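Long-range contact in glycoside Hydrolase (Bacteroides plebeius, PDB 5T3B), which probably hydrolyses glycosidic bonds of polysaccharides, as a family 50 glycoside hydrolase from a gut Bacteroidetes bacterium: residues A[219-233]-A[313-326]. Residues are numbered along the deposited sequence; the frame is centred on the assembly and turned at random.
Sequences VFYDGWDEWCKEYLN and KYYSAIKNAVKASK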
ATOM      1  N   VAL A 219       9.864  -6.257  19.668  1.00 10.33           N
ATOM      2  CA  VAL A 219      10.754  -5.101  19.623  1.00 10.64           C
ATOM      3  C   VAL A 219      11.374  -4.780  20.995  1.00 11.63           C
ATOM      4  O   VAL A 219      12.373  -4.076  21.035  1.00 12.80           O
ATOM      5  CB  VAL A 219      10.049  -3.846  19.108  1.00 11.08           C
ATOM      6  CG1 VAL A 219       9.492  -4.070  17.724  1.00 10.94           C
ATOM      7  CG2 VAL A 219       8.937  -3.354  20.041  1.00 12.03           C
ATOM      8  N   PHE A 220      10.853  -5.371  22.049  1.00 11.31           N
ATOM      9  CA  PHE A 220      11.428  -5.189  23.378  1.00 11.77           C
ATOM     10  C   PHE A 220      12.428  -6.242  23.746  1.00 13.43           C
ATOM     11  O   PHE A 220      13.023  -6.177  24.846  1.00 14.49           O
ATOM     12  CB  PHE A 220      10.319  -5.159  24.415  1.00 11.78           C
ATOM     13  CG  PHE A 220       9.314  -4.049  24.191  1.00 12.27           C
ATOM     14  CD1 PHE A 220       9.675  -2.728  24.432  1.00 14.15           C
ATOM     15  CD2 PHE A 220       8.017  -4.314  23.727  1.00 13.22           C
ATOM     16  CE1 PHE A 220       8.790  -1.709  24.222  1.00 14.99           C
ATOM     17  CE2 PHE A 220       7.145  -3.275  23.505  1.00 12.16           C
ATOM     18  CZ  PHE A 220       7.528  -1.978  23.771  1.00 13.23           C
ATOM     19  N   TYR A 221      12.607  -7.244  22.878  1.00 12.61           N
ATOM     20  CA  TYR A 221      13.513  -8.336  23.187  1.00 13.69           C
ATOM     21  C   TYR A 221      14.953  -7.941  22.919  1.00 13.48           C
ATOM     22  O   TYR A 221      15.243  -7.110  22.032  1.00 14.06           O
ATOM     23  CB  TYR A 221      13.121  -9.585  22.388  1.00 14.18           C
ATOM     24  CG  TYR A 221      11.911 -10.332  22.875  1.00 14.75           C
ATOM     25  CD1 TYR A 221      10.710  -9.717  23.139  1.00 12.87           C
ATOM     26  CD2 TYR A 221      11.999 -11.708  23.092  1.00 15.89           C
ATOM     27  CE1 TYR A 221       9.601 -10.444  23.600  1.00 15.76           C
ATOM     28  CE2 TYR A 221      10.920 -12.436  23.571  1.00 15.72           C
ATOM     29  CZ  TYR A 221       9.719 -11.825  23.802  1.00 15.95           C
ATOM     30  OH  TYR A 221       8.631 -12.484  24.274  1.00 17.91           O
ATOM     31  N   ASP A 222      15.856  -8.587  23.664  1.00 15.99           N
ATOM     32  CA  ASP A 222      17.259  -8.304  23.478  1.00 17.39           C
ATOM     33  C   ASP A 222      17.649  -8.552  22.004  1.00 15.51           C
ATOM     34  O   ASP A 222      17.305  -9.569  21.428  1.00 17.08           O
ATOM     35  CB  ASP A 222      18.108  -9.175  24.374  1.00 22.09           C
ATOM     36  CG  ASP A 222      18.111  -8.683  25.863  1.00 27.67           C
ATOM     37  OD1 ASP A 222      17.435  -7.694  26.245  1.00 35.02           O
ATOM     38  OD2 ASP A 222      18.839  -9.264  26.658  1.00 43.65           O
ATOM     39  N   GLY A 223      18.372  -7.586  21.428  1.00 13.60           N
ATOM     40  CA  GLY A 223      18.986  -7.778  20.140  1.00 13.93           C
ATOM     41  C   GLY A 223      18.179  -7.319  18.927  1.00 11.84           C
ATOM     42  O   GLY A 223      18.657  -7.450  17.812  1.00 13.64           O
ATOM     43  N   TRP A 224      16.995  -6.748  19.165  1.00 11.03           N
ATOM     44  CA  TRP A 224      16.117  -6.317  18.046  1.00 11.64           C
ATOM     45  C   TRP A 224      16.862  -5.308  17.131  1.00 12.04           C
ATOM     46  O   TRP A 224      16.917  -5.498  15.913  1.00 12.15           O
ATOM     47  CB  TRP A 224      14.816  -5.770  18.582  1.00 10.84           C
ATOM     48  CG  TRP A 224      14.010  -5.020  17.613  1.00 10.21           C
ATOM     49  CD1 TRP A 224      13.734  -3.700  17.670  1.00 11.36           C
ATOM     50  CD2 TRP A 224      13.364  -5.488  16.392  1.00 10.66           C
ATOM     51  NE1 TRP A 224      12.948  -3.304  16.624  1.00 10.37           N
ATOM     52  CE2 TRP A 224      12.724  -4.382  15.811  1.00 10.53           C
ATOM     53  CE3 TRP A 224      13.259  -6.716  15.771  1.00 11.22           C
ATOM     54  CZ2 TRP A 224      12.012  -4.486  14.613  1.00 10.47           C
ATOM     55  CZ3 TRP A 224      12.550  -6.813  14.605  1.00 11.10           C
ATOM     56  CH2 TRP A 224      11.952  -5.711  14.045  1.00 10.68           C
ATOM     57  N   ASP A 225      17.386  -4.230  17.739  1.00 11.59           N
ATOM     58  CA  ASP A 225      17.989  -3.192  16.905  1.00 11.65           C
ATOM     59  C   ASP A 225      19.189  -3.741  16.110  1.00 11.53           C
ATOM     60  O   ASP A 225      19.347  -3.442  14.920  1.00 12.43           O
ATOM     61  CB  ASP A 225      18.492  -2.015  17.736  1.00 12.85           C
ATOM     62  CG  ASP A 225      17.445  -1.103  18.290  1.00 16.29           C
ATOM     63  OD1 ASP A 225      16.291  -1.258  18.074  1.00 17.49           O
ATOM     64  OD2 ASP A 225      17.811  -0.215  19.152  1.00 20.84           O
ATOM     65  N   GLU A 226      20.029  -4.518  16.783  1.00 12.01           N
ATOM     66  CA  GLU A 226      21.162  -5.080  16.129  1.00 12.77           C
ATOM     67  C   GLU A 226      20.824  -6.091  15.027  1.00 11.41           C
ATOM     68  O   GLU A 226      21.469  -6.159  13.975  1.00 12.56           O
ATOM     69  CB  GLU A 226      22.137  -5.726  17.120  1.00 15.19           C
ATOM     70  CG  GLU A 226      23.411  -6.279  16.518  1.00 20.75           C
ATOM     71  CD  GLU A 226      24.217  -5.328  15.600  1.00 26.19           C
ATOM     72  OE1 GLU A 226      24.297  -4.083  15.866  1.00 30.27           O
ATOM     73  OE2 GLU A 226      24.738  -5.873  14.561  1.00 39.75           O
ATOM     74  N   TRP A 227      19.808  -6.898  15.307  1.00 11.87           N
ATOM     75  CA  TRP A 227      19.372  -7.883  14.361  1.00 11.52           C
ATOM     76  C   TRP A 227      18.877  -7.173  13.060  1.00 11.75           C
ATOM     77  O   TRP A 227      19.202  -7.593  11.948  1.00 11.63           O
ATOM     78  CB  TRP A 227      18.268  -8.800  14.923  1.00 11.62           C
ATOM     79  CG  TRP A 227      17.752  -9.732  13.878  1.00 12.16           C
ATOM     80  CD1 TRP A 227      18.270 -10.926  13.532  1.00 13.64           C
ATOM     81  CD2 TRP A 227      16.707  -9.490  12.970  1.00 12.23           C
ATOM     82  NE1 TRP A 227      17.591 -11.465  12.487  1.00 15.87           N
ATOM     83  CE2 TRP A 227      16.643 -10.578  12.108  1.00 13.64           C
ATOM     84  CE3 TRP A 227      15.803  -8.459  12.802  1.00 12.80           C
ATOM     85  CZ2 TRP A 227      15.714 -10.634  11.036  1.00 14.46           C
ATOM     86  CZ3 TRP A 227      14.879  -8.525  11.742  1.00 14.19           C
ATOM     87  CH2 TRP A 227      14.873  -9.585  10.874  1.00 14.72           C
ATOM     88  N   CYS A 228      18.140  -6.070  13.226  1.00 10.72           N
ATOM     89  CA  CYS A 228      17.706  -5.366  12.032  1.00 10.51           C
ATOM     90  C   CYS A 228      18.896  -4.934  11.165  1.00 11.06           C
ATOM     91  O   CYS A 228      18.869  -4.998   9.926  1.00 11.60           O
ATOM     92  CB  CYS A 228      16.800  -4.162  12.425  1.00 10.32           C
ATOM     93  SG  CYS A 228      15.174  -4.563  12.988  1.00 11.39           S
ATOM     94  N   LYS A 229      19.929  -4.383  11.830  1.00 10.86           N
ATOM     95  CA  LYS A 229      21.145  -3.973  11.085  1.00 11.37           C
ATOM     96  C   LYS A 229      21.732  -5.153  10.283  1.00 12.16           C
ATOM     97  O   LYS A 229      22.116  -5.024   9.125  1.00 13.44           O
ATOM     98  CB  LYS A 229      22.151  -3.336  12.032  1.00 12.28           C
ATOM     99  CG  LYS A 229      21.736  -1.943  12.486  1.00 13.45           C
ATOM    100  CD  LYS A 229      22.592  -1.333  13.543  1.00 15.88           C
ATOM    101  CE  LYS A 229      22.135   0.065  13.881  1.00 19.26           C
ATOM    102  NZ  LYS A 229      23.063   0.653  14.859  1.00 25.35           N
ATOM    103  N   GLU A 230      21.873  -6.289  10.932  1.00 11.58           N
ATOM    104  CA  GLU A 230      22.414  -7.479  10.309  1.00 13.31           C
ATOM    105  C   GLU A 230      21.550  -7.932   9.152  1.00 11.94           C
ATOM    106  O   GLU A 230      22.056  -8.272   8.099  1.00 13.32           O
ATOM    107  CB  GLU A 230      22.625  -8.575  11.342  1.00 14.83           C
ATOM    108  CG  GLU A 230      23.705  -8.215  12.344  1.00 19.89           C
ATOM    109  CD  GLU A 230      23.875  -9.219  13.461  1.00 28.40           C
ATOM    110  OE1 GLU A 230      23.277 -10.336  13.379  1.00 35.21           O
ATOM    111  OE2 GLU A 230      24.611  -8.892  14.453  1.00 30.98           O
ATOM    112  N   TYR A 231      20.215  -7.891   9.358  1.00 11.24           N
ATOM    113  CA  TYR A 231      19.315  -8.393   8.315  1.00 10.97           C
ATOM    114  C   TYR A 231      19.414  -7.520   7.087  1.00 10.26           C
ATOM    115  O   TYR A 231      19.476  -8.029   5.975  1.00 11.61           O
ATOM    116  CB  TYR A 231      17.901  -8.460   8.875  1.00 11.32           C
ATOM    117  CG  TYR A 231      16.953  -9.258   7.987  1.00 11.08           C
ATOM    118  CD1 TYR A 231      17.181 -10.589   7.689  1.00 12.59           C
ATOM    119  CD2 TYR A 231      15.787  -8.680   7.495  1.00 11.08           C
ATOM    120  CE1 TYR A 231      16.277 -11.339   6.905  1.00 12.61           C
ATOM    121  CE2 TYR A 231      14.899  -9.391   6.704  1.00 11.75           C
ATOM    122  CZ  TYR A 231      15.128 -10.703   6.433  1.00 10.50           C
ATOM    123  OH  TYR A 231      14.265 -11.429   5.676  1.00 12.93           O
ATOM    124  N   LEU A 232      19.470  -6.200   7.236  1.00 10.15           N
ATOM    125  CA  LEU A 232      19.636  -5.322   6.085  1.00 10.12           C
ATOM    126  C   LEU A 232      20.886  -5.566   5.278  1.00 11.53           C
ATOM    127  O   LEU A 232      20.882  -5.358   4.096  1.00 12.91           O
ATOM    128  CB  LEU A 232      19.600  -3.841   6.457  1.00 11.08           C
ATOM    129  CG  LEU A 232      18.222  -3.152   6.318  1.00 10.70           C
ATOM    130  CD1 LEU A 232      17.852  -2.965   4.859  1.00 11.70           C
ATOM    131  CD2 LEU A 232      17.115  -3.837   7.088  1.00 13.14           C
ATOM    132  N   ASN A 233      21.927  -6.018   5.981  1.00 12.03           N
ATOM    133  CA  ASN A 233      23.201  -6.341   5.328  1.00 12.64           C
ATOM    134  C   ASN A 233      23.354  -7.787   4.863  1.00 13.59           C
ATOM    135  O   ASN A 233      24.390  -8.155   4.328  1.00 16.16           O
ATOM    136  CB  ASN A 233      24.366  -5.869   6.217  1.00 13.68           C
ATOM    137  CG  ASN A 233      24.770  -4.461   5.926  1.00 14.05           C
ATOM    138  OD1 ASN A 233      24.224  -3.780   5.059  1.00 15.53           O
ATOM    139  ND2 ASN A 233      25.753  -3.985   6.680  1.00 15.53           N
ATOM    140  N   LYS A 313       9.744   1.868  18.348  0.50  9.05           N
ATOM    141  CA  LYS A 313      10.866   0.957  18.465  0.50  9.85           C
ATOM    142  C   LYS A 313      11.023   0.093  17.193  0.50  9.15           C
ATOM    143  O   LYS A 313      12.132  -0.246  16.788  0.50 10.97           O
ATOM    144  CB  LYS A 313      10.743   0.077  19.706  0.50  9.64           C
ATOM    145  CG  LYS A 313      10.901   0.846  20.996  0.50 10.38           C
ATOM    146  CD  LYS A 313      11.024  -0.125  22.143  0.50 12.98           C
ATOM    147  CE  LYS A 313      12.406  -0.728  22.207  0.50 14.46           C
ATOM    148  NZ  LYS A 313      13.576   0.226  22.428  0.50 15.86           N
ATOM    149  N   TYR A 314       9.883  -0.253  16.581  1.00 10.20           N
ATOM    150  CA  TYR A 314       9.871  -1.030  15.357  1.00  8.86           C
ATOM    151  C   TYR A 314      10.484  -0.238  14.189  1.00  8.27           C
ATOM    152  O   TYR A 314      11.475  -0.643  13.588  1.00  9.27           O
ATOM    153  CB  TYR A 314       8.436  -1.481  15.103  1.00  8.58           C
ATOM    154  CG  TYR A 314       8.301  -2.285  13.849  1.00  8.65           C
ATOM    155  CD1 TYR A 314       8.637  -3.633  13.828  1.00  8.48           C
ATOM    156  CD2 TYR A 314       7.919  -1.685  12.651  1.00  8.77           C
ATOM    157  CE1 TYR A 314       8.555  -4.385  12.666  1.00  8.14           C
ATOM    158  CE2 TYR A 314       7.815  -2.446  11.498  1.00  7.82           C
ATOM    159  CZ  TYR A 314       8.196  -3.758  11.497  1.00  8.02           C
ATOM    160  OH  TYR A 314       8.093  -4.487  10.346  1.00  8.72           O
ATOM    161  N   TYR A 315       9.831   0.889  13.866  1.00  8.18           N
ATOM    162  CA  TYR A 315      10.222   1.640  12.696  1.00  8.33           C
ATOM    163  C   TYR A 315      11.615   2.247  12.821  1.00  8.92           C
ATOM    164  O   TYR A 315      12.359   2.277  11.825  1.00  9.72           O
ATOM    165  CB  TYR A 315       9.201   2.732  12.405  1.00  9.21           C
ATOM    166  CG  TYR A 315       7.834   2.268  11.905  1.00  8.72           C
ATOM    167  CD1 TYR A 315       7.702   1.373  10.834  1.00  9.88           C
ATOM    168  CD2 TYR A 315       6.688   2.745  12.500  1.00  9.74           C
ATOM    169  CE1 TYR A 315       6.449   1.064  10.358  1.00 10.36           C
ATOM    170  CE2 TYR A 315       5.444   2.433  12.011  1.00 11.68           C
ATOM    171  CZ  TYR A 315       5.335   1.574  10.955  1.00  9.99           C
ATOM    172  OH  TYR A 315       4.048   1.247  10.488  1.00 13.87           O
ATOM    173  N   SER A 316      11.986   2.705  14.009  0.50  8.68           N
ATOM    174  CA  SER A 316      13.273   3.294  14.140  0.50  8.62           C
ATOM    175  C   SER A 316      14.386   2.283  13.977  0.50  8.75           C
ATOM    176  O   SER A 316      15.418   2.572  13.346  0.50  9.75           O
ATOM    177  CB  SER A 316      13.359   4.040  15.467  0.50  8.82           C
ATOM    178  OG  SER A 316      13.359   3.114  16.579  0.50  6.84           O
ATOM    179  N   ALA A 317      14.193   1.063  14.473  1.00  8.79           N
ATOM    180  CA  ALA A 317      15.198   0.039  14.282  1.00  9.75           C
ATOM    181  C   ALA A 317      15.452  -0.227  12.798  1.00  9.71           C
ATOM    182  O   ALA A 317      16.575  -0.441  12.371  1.00 10.11           O
ATOM    183  CB  ALA A 317      14.788  -1.266  14.948  1.00 11.21           C
ATOM    184  N   ILE A 318      14.371  -0.273  12.017  1.00  9.35           N
ATOM    185  CA  ILE A 318      14.496  -0.611  10.625  1.00  9.59           C
ATOM    186  C   ILE A 318      15.120   0.553   9.824  1.00  9.15           C
ATOM    187  O   ILE A 318      16.007   0.376   9.013  1.00  9.79           O
ATOM    188  CB  ILE A 318      13.151  -1.102  10.090  1.00 10.29           C
ATOM    189  CG1 ILE A 318      12.810  -2.427  10.841  1.00 10.75           C
ATOM    190  CG2 ILE A 318      13.246  -1.317   8.576  1.00 11.23           C
ATOM    191  CD1 ILE A 318      11.360  -2.860  10.695  1.00 13.12           C
ATOM    192  N   LYS A 319      14.635   1.782  10.077  1.00  9.55           N
ATOM    193  CA  LYS A 319      15.225   2.907   9.418  1.00 10.77           C
ATOM    194  C   LYS A 319      16.723   3.056   9.772  1.00  9.45           C
ATOM    195  O   LYS A 319      17.561   3.302   8.888  1.00 11.59           O
ATOM    196  CB  LYS A 319      14.473   4.190   9.711  1.00 14.34           C
ATOM    197  CG  LYS A 319      14.998   5.419   8.988  1.00 15.35           C
ATOM    198  CD  LYS A 319      14.981   5.267   7.449  1.00 21.24           C
ATOM    199  CE  LYS A 319      15.245   6.594   6.758  1.00 29.85           C
ATOM    200  NZ  LYS A 319      13.995   7.337   6.595  1.00 32.61           N
ATOM    201  N   ASN A 320      17.039   2.894  11.049  1.00 10.18           N
ATOM    202  CA  ASN A 320      18.464   2.971  11.476  1.00 10.77           C
ATOM    203  C   ASN A 320      19.296   1.865  10.831  1.00 10.05           C
ATOM    204  O   ASN A 320      20.438   2.039  10.503  1.00 12.89           O
ATOM    205  CB  ASN A 320      18.553   3.006  12.985  1.00 12.76           C
ATOM    206  CG  ASN A 320      18.021   4.327  13.518  1.00 16.54           C
ATOM    207  OD1 ASN A 320      18.173   5.344  12.867  1.00 20.45           O
ATOM    208  ND2 ASN A 320      17.471   4.346  14.720  1.00 22.01           N
ATOM    209  N   ALA A 321      18.687   0.697  10.639  1.00 10.14           N
ATOM    210  CA  ALA A 321      19.346  -0.381   9.930  1.00 10.82           C
ATOM    211  C   ALA A 321      19.646  -0.028   8.476  1.00  9.43           C
ATOM    212  O   ALA A 321      20.719  -0.335   7.990  1.00 11.33           O
ATOM    213  CB  ALA A 321      18.534  -1.646   9.969  1.00 11.06           C
ATOM    214  N   VAL A 322      18.698   0.600   7.787  1.00 10.16           N
ATOM    215  CA  VAL A 322      18.963   1.066   6.432  1.00 10.16           C
ATOM    216  C   VAL A 322      20.115   2.080   6.432  1.00 10.12           C
ATOM    217  O   VAL A 322      21.019   1.982   5.624  1.00 11.21           O
ATOM    218  CB  VAL A 322      17.696   1.643   5.774  1.00  9.88           C
ATOM    219  CG1 VAL A 322      18.025   2.245   4.414  1.00 11.54           C
ATOM    220  CG2 VAL A 322      16.619   0.588   5.629  1.00  9.81           C
ATOM    221  N   LYS A 323      20.079   3.030   7.353  0.50 11.49           N
ATOM    222  CA  LYS A 323      21.082   4.096   7.341  0.50 11.65           C
ATOM    223  C   LYS A 323      22.459   3.524   7.586  0.50 12.15           C
ATOM    224  O   LYS A 323      23.431   3.993   6.976  0.50 12.82           O
ATOM    225  CB  LYS A 323      20.738   5.140   8.378  0.50 13.78           C
ATOM    226  CG  LYS A 323      21.893   6.086   8.690  0.50 16.42           C
ATOM    227  CD  LYS A 323      21.431   7.124   9.678  0.50 21.27           C
ATOM    228  CE  LYS A 323      22.578   8.003  10.159  0.50 24.97           C
ATOM    229  NZ  LYS A 323      23.631   8.100   9.140  0.50 20.62           N
ATOM    230  N   ALA A 324      22.533   2.483   8.412  1.00 11.41           N
ATOM    231  CA  ALA A 324      23.826   1.846   8.717  1.00 13.07           C
ATOM    232  C   ALA A 324      24.317   0.817   7.718  1.00 13.39           C
ATOM    233  O   ALA A 324      25.432   0.271   7.843  1.00 15.61           O
ATOM    234  CB  ALA A 324      23.777   1.183  10.104  1.00 13.43           C
ATOM    235  N   SER A 325      23.491   0.529   6.722  1.00 12.42           N
ATOM    236  CA  SER A 325      23.703  -0.588   5.816  1.00 12.48           C
ATOM    237  C   SER A 325      24.633  -0.256   4.673  1.00 13.32           C
ATOM    238  O   SER A 325      25.009   0.891   4.493  1.00 14.45           O
ATOM    239  CB  SER A 325      22.362  -1.059   5.234  1.00 12.70           C
ATOM    240  OG  SER A 325      21.862  -0.155   4.229  1.00 12.86           O
ATOM    241  N   LYS A 326      24.835  -1.251   3.817  1.00 13.35           N
ATOM    242  CA  LYS A 326      25.522  -1.105   2.558  1.00 14.50           C
ATOM    243  C   LYS A 326      24.743  -0.280   1.521  1.00 14.85           C
ATOM    244  O   LYS A 326      25.294   0.029   0.464  1.00 17.28           O
ATOM    245  CB  LYS A 326      25.747  -2.519   1.991  1.00 14.97           C
ATOM    246  CG  LYS A 326      26.653  -3.396   2.841  1.00 19.32           C
ATOM    247  CD  LYS A 326      26.450  -4.898   2.502  1.00 26.98           C
ATOM    248  CE  LYS A 326      27.212  -5.812   3.436  1.00 29.27           C
ATOM    249  NZ  LYS A 326      26.874  -7.192   3.027  1.00 29.65           N
TER
HETATM  250  O   HOH W   1      18.735  -0.826  14.048  1.00 12.29           O
HETATM  251  O   HOH W   2      14.469   0.482  18.277  1.00 30.54           O
HETATM  252  O   HOH W   3      16.635  -0.693  21.626  1.00 36.28           O
HETATM  253  O   HOH W   4      22.758  -2.283   8.528  1.00 14.66           O
HETATM  254  O   HOH W   5      27.104  -1.416   6.498  1.00 18.11           O
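Trp224 sets its indole NE1 3.2 Å from Ala317 CB on the neighbouring helix. CB places CG opposite the backbone N (chi1 166°), which swings the indole toward residues 313-318. CD1 and CE2 each lie 3.8 Å from Ala317 CB. NE1 donates to Lys313 O at 3.2 Å; the acceptor sits in the indole plane, although the donor stands well above the carbonyl plane. Farther out, CZ2 meets Tyr314 CD1 at 3.6 Å and CH2 lies near Tyr314 CD1 and CE1, the two rings nearly parallel (20°) but slid apart with little overlap. Val219 CG1 and Cys228 SG, from the same segment as Trp224, lie toward the rim of opposite indole faces. Replacing Trp224 by alanine is likely to deprive Lys313 O of the indole N-H, though not of the water it shares with Asp225 OD1, and to open a gap beside Tyr314 and Ala317. Beyond the indole, Ala321 CB nestles 3.4 Å from Cys228 O, the small alanines permitting close approach. At the far end Asn233 OD1 accepts from Lys326 N at 2.9 Å on an in-plane lone pair, while Lys326 NZ donates to Asn233 O at 3.0 Å, also on an in-plane lone pair. The axes of 224-232 and 313-324 approach to 8.1 Å and cross at -42°; with Trp224, Cys228 and Leu232 set against Ala317 and Ala321, this is consistent with ridges-into-grooves packing of i to i+4 ridges.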